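Local coordinates for 457aa long hypothetical protein (Pyrococcus horikoshii, PDB 2CSU) that is of unknown function but combines a Rossmann-like CoA-binding domain with two succinyl-CoA ligase-like domains, at residues 4-12 against 132-140. Sequence-based numbering, arbitrary orientation.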
loop_
_atom_site.group_PDB
_atom_site.type_symbol
_atom_site.label_atom_id
_atom_site.label_comp_id
_atom_site.label_asym_id
_atom_site.label_seq_id
_atom_site.Cartn_x
_atom_site.Cartn_y
_atom_site.Cartn_z
ATOM N N TYR A 4 33.290 11.366 0.631
ATOM C CA TYR A 4 33.988 10.135 0.978
ATOM C C TYR A 4 33.076 9.168 1.736
ATOM O O TYR A 4 33.433 8.034 2.025
ATOM C CB TYR A 4 35.196 10.498 1.843
ATOM C CG TYR A 4 34.777 11.418 2.934
ATOM C CD1 TYR A 4 34.093 10.918 4.038
ATOM C CD2 TYR A 4 35.070 12.780 2.862
ATOM C CE1 TYR A 4 33.713 11.768 5.067
ATOM C CE2 TYR A 4 34.682 13.632 3.886
ATOM C CZ TYR A 4 34.003 13.132 4.981
ATOM O OH TYR A 4 33.618 13.972 6.007
ATOM N N PHE A 5 31.875 9.670 2.079
ATOM C CA PHE A 5 30.914 8.825 2.776
ATOM C C PHE A 5 30.201 7.874 1.811
ATOM O O PHE A 5 29.947 6.716 2.113
ATOM C CB PHE A 5 29.894 9.731 3.463
ATOM C CG PHE A 5 30.295 9.957 4.891
ATOM C CD1 PHE A 5 30.476 8.866 5.733
ATOM C CD2 PHE A 5 30.473 11.246 5.365
ATOM C CE1 PHE A 5 30.838 9.072 7.057
ATOM C CE2 PHE A 5 30.838 11.443 6.694
ATOM C CZ PHE A 5 31.022 10.359 7.544
ATOM N N PHE A 6 29.848 8.469 0.656
ATOM C CA PHE A 6 29.054 7.732 -0.323
ATOM C C PHE A 6 29.893 7.259 -1.513
ATOM O O PHE A 6 29.465 6.451 -2.326
ATOM C CB PHE A 6 27.931 8.651 -0.806
ATOM C CG PHE A 6 27.168 9.174 0.375
ATOM C CD1 PHE A 6 26.240 8.357 1.007
ATOM C CD2 PHE A 6 27.399 10.459 0.837
ATOM C CE1 PHE A 6 25.544 8.828 2.112
ATOM C CE2 PHE A 6 26.698 10.925 1.947
ATOM C CZ PHE A 6 25.772 10.112 2.589
ATOM N N ASN A 7 31.132 7.710 -1.645
ATOM C CA ASN A 7 32.005 7.266 -2.723
ATOM C C ASN A 7 33.415 7.059 -2.160
ATOM O O ASN A 7 34.386 7.658 -2.629
ATOM C CB ASN A 7 31.993 8.304 -3.855
ATOM C CG ASN A 7 30.716 8.225 -4.697
ATOM O OD1 ASN A 7 30.411 7.176 -5.269
ATOM N ND2 ASN A 7 29.963 9.331 -4.770
ATOM N N PRO A 8 33.539 6.199 -1.131
ATOM C CA PRO A 8 34.831 5.914 -0.495
ATOM C C PRO A 8 35.770 5.070 -1.357
ATOM O O PRO A 8 35.326 4.207 -2.116
ATOM C CB PRO A 8 34.429 5.201 0.792
ATOM C CG PRO A 8 33.195 4.448 0.373
ATOM C CD PRO A 8 32.448 5.450 -0.475
ATOM N N LYS A 9 37.067 5.337 -1.228
ATOM C CA LYS A 9 38.096 4.631 -1.977
ATOM C C LYS A 9 38.698 3.501 -1.155
ATOM O O LYS A 9 39.328 2.592 -1.701
ATOM C CB LYS A 9 39.195 5.607 -2.412
ATOM C CG LYS A 9 38.653 6.932 -2.937
ATOM C CD LYS A 9 39.647 7.619 -3.883
ATOM C CE LYS A 9 40.448 8.701 -3.182
ATOM N NZ LYS A 9 41.761 8.917 -3.861
ATOM N N GLY A 10 38.495 3.573 0.156
ATOM C CA GLY A 10 38.999 2.564 1.060
ATOM C C GLY A 10 38.128 2.510 2.295
ATOM O O GLY A 10 38.005 3.503 3.023
ATOM N N ILE A 11 37.521 1.353 2.541
ATOM C CA ILE A 11 36.646 1.187 3.693
ATOM C C ILE A 11 37.194 0.228 4.728
ATOM O O ILE A 11 37.633 -0.867 4.401
ATOM C CB ILE A 11 35.254 0.645 3.291
ATOM C CG1 ILE A 11 34.641 1.501 2.189
ATOM C CG2 ILE A 11 34.351 0.601 4.513
ATOM C CD1 ILE A 11 33.298 0.990 1.703
ATOM N N ALA A 12 37.154 0.647 5.984
ATOM C CA ALA A 12 37.598 -0.195 7.080
ATOM C C ALA A 12 36.354 -0.574 7.866
ATOM O O ALA A 12 35.598 0.301 8.316
ATOM C CB ALA A 12 38.588 0.564 7.988
ATOM N N ILE A 132 24.650 3.764 6.126
ATOM C CA ILE A 132 24.410 4.517 4.892
ATOM C C ILE A 132 24.511 3.632 3.629
ATOM O O ILE A 132 25.131 2.575 3.632
ATOM C CB ILE A 132 25.442 5.648 4.796
ATOM C CG1 ILE A 132 26.860 5.074 4.754
ATOM C CG2 ILE A 132 25.340 6.565 6.032
ATOM C CD1 ILE A 132 27.924 6.154 4.538
HETATM N N MSE A 133 23.842 4.084 2.542
HETATM C CA MSE A 133 23.937 3.406 1.244
HETATM C C MSE A 133 24.170 4.374 0.080
HETATM O O MSE A 133 23.710 5.507 0.059
HETATM C CB MSE A 133 22.634 2.659 0.951
HETATM C CG MSE A 133 21.958 2.026 2.162
HETATM SE SE MSE A 133 20.583 0.991 1.642
HETATM C CE MSE A 133 19.989 0.504 3.266
ATOM N N ASN A 134 24.938 3.877 -0.909
ATOM C CA ASN A 134 24.967 4.514 -2.222
ATOM C C ASN A 134 24.689 3.482 -3.312
ATOM O O ASN A 134 25.587 2.842 -3.847
ATOM C CB ASN A 134 26.342 5.144 -2.433
ATOM C CG ASN A 134 26.316 5.983 -3.690
ATOM O OD1 ASN A 134 25.342 6.003 -4.432
ATOM N ND2 ASN A 134 27.433 6.699 -3.922
ATOM N N THR A 135 23.389 3.300 -3.599
ATOM C CA THR A 135 22.984 2.259 -4.533
ATOM C C THR A 135 23.638 2.443 -5.902
ATOM O O THR A 135 23.853 1.495 -6.641
ATOM C CB THR A 135 21.460 2.282 -4.661
ATOM O OG1 THR A 135 21.027 3.584 -5.040
ATOM C CG2 THR A 135 20.809 1.921 -3.325
ATOM N N HIS A 136 23.932 3.712 -6.241
ATOM C CA HIS A 136 24.503 3.986 -7.557
ATOM C C HIS A 136 25.825 3.245 -7.794
ATOM O O HIS A 136 26.201 2.915 -8.913
ATOM C CB HIS A 136 24.715 5.494 -7.678
ATOM C CG HIS A 136 25.077 5.834 -9.098
ATOM N ND1 HIS A 136 25.857 6.890 -9.436
ATOM C CD2 HIS A 136 24.685 5.180 -10.274
ATOM C CE1 HIS A 136 25.936 6.872 -10.780
ATOM N NE2 HIS A 136 25.242 5.859 -11.309
ATOM N N VAL A 137 26.562 3.034 -6.688
ATOM C CA VAL A 137 27.824 2.307 -6.794
ATOM C C VAL A 137 27.843 1.075 -5.884
ATOM O O VAL A 137 28.879 0.651 -5.388
ATOM C CB VAL A 137 28.958 3.260 -6.414
ATOM C CG1 VAL A 137 29.001 4.437 -7.389
ATOM C CG2 VAL A 137 28.754 3.786 -5.007
ATOM N N ASP A 138 26.679 0.456 -5.678
ATOM C CA ASP A 138 26.551 -0.757 -4.881
ATOM C C ASP A 138 27.230 -0.668 -3.509
ATOM O O ASP A 138 27.882 -1.622 -3.059
ATOM C CB ASP A 138 27.114 -1.962 -5.662
ATOM C CG ASP A 138 26.334 -2.257 -6.946
ATOM O OD1 ASP A 138 26.823 -3.055 -7.774
ATOM O OD2 ASP A 138 25.231 -1.703 -7.131
ATOM N N LEU A 139 27.076 0.475 -2.848
ATOM C CA LEU A 139 27.657 0.689 -1.526
ATOM C C LEU A 139 26.562 0.548 -0.469
ATOM O O LEU A 139 25.648 1.364 -0.404
ATOM C CB LEU A 139 28.271 2.086 -1.433
ATOM C CG LEU A 139 28.704 2.550 -0.027
ATOM C CD1 LEU A 139 30.079 1.983 0.314
ATOM C CD2 LEU A 139 28.752 4.081 0.011
ATOM N N ASN A 140 26.655 -0.496 0.349
ATOM C CA ASN A 140 25.680 -0.734 1.399
ATOM C C ASN A 140 26.391 -0.968 2.728
ATOM O O ASN A 140 26.563 -2.105 3.166
ATOM C CB ASN A 140 24.793 -1.931 1.024
ATOM C CG ASN A 140 23.714 -2.215 2.054
ATOM O OD1 ASN A 140 23.251 -1.313 2.745
ATOM N ND2 ASN A 140 23.299 -3.485 2.156
#
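Asn134 ND2 donates a hydrogen bond of 2.6 Å to Phe6 O, the one hydrogen bond joining 4-12 to 132-140. It is nearly straight at the hydrogen (175°), and the acceptor lies almost in the Asn134 amide plane. The donor, however, stands 44° out of the carbonyl plane of Phe6, so no lone pair is met squarely. The amide reaches that carbonyl because CG of Asn134 is swung anti to the backbone N (chi1 -171°). Its OD1 takes a weak bond from His136 N, which may help hold the amide's rotation. Methyl groups close round the carbonyl oxygen: Leu139 CD2 lies 3.4 Å from Phe6 O. The other branch makes apolar contacts, Leu139 CD1 touching Ile11 CD1 at 3.6 Å and reaching CG of Pro8 end on, at 4.0 Å. Ile132 crosses the Phe5 and Phe6 side chains at about right angles, its CD1 being 3.9 Å from Phe5 CD1 and 3.2 Å from Phe5 O; Met133 O sits at the Phe6 ring edge, near its plane. The backbone O of Asn134 accepts from Leu139 N and Val137 N, which approach from opposite faces of its plane, and Asp138 and Leu139 form a G1 beta bulge opposite Asn134. The contact thus joins the lead-in to strand 10-14 of the parallel Rossmann-like sheet to hairpin 131-134/139-142 of the mixed sheet, with Leu31 of helix 23-31 against Ile11 and Leu139, and Ile180 of strand 175-181 against Phe6 and Ile132.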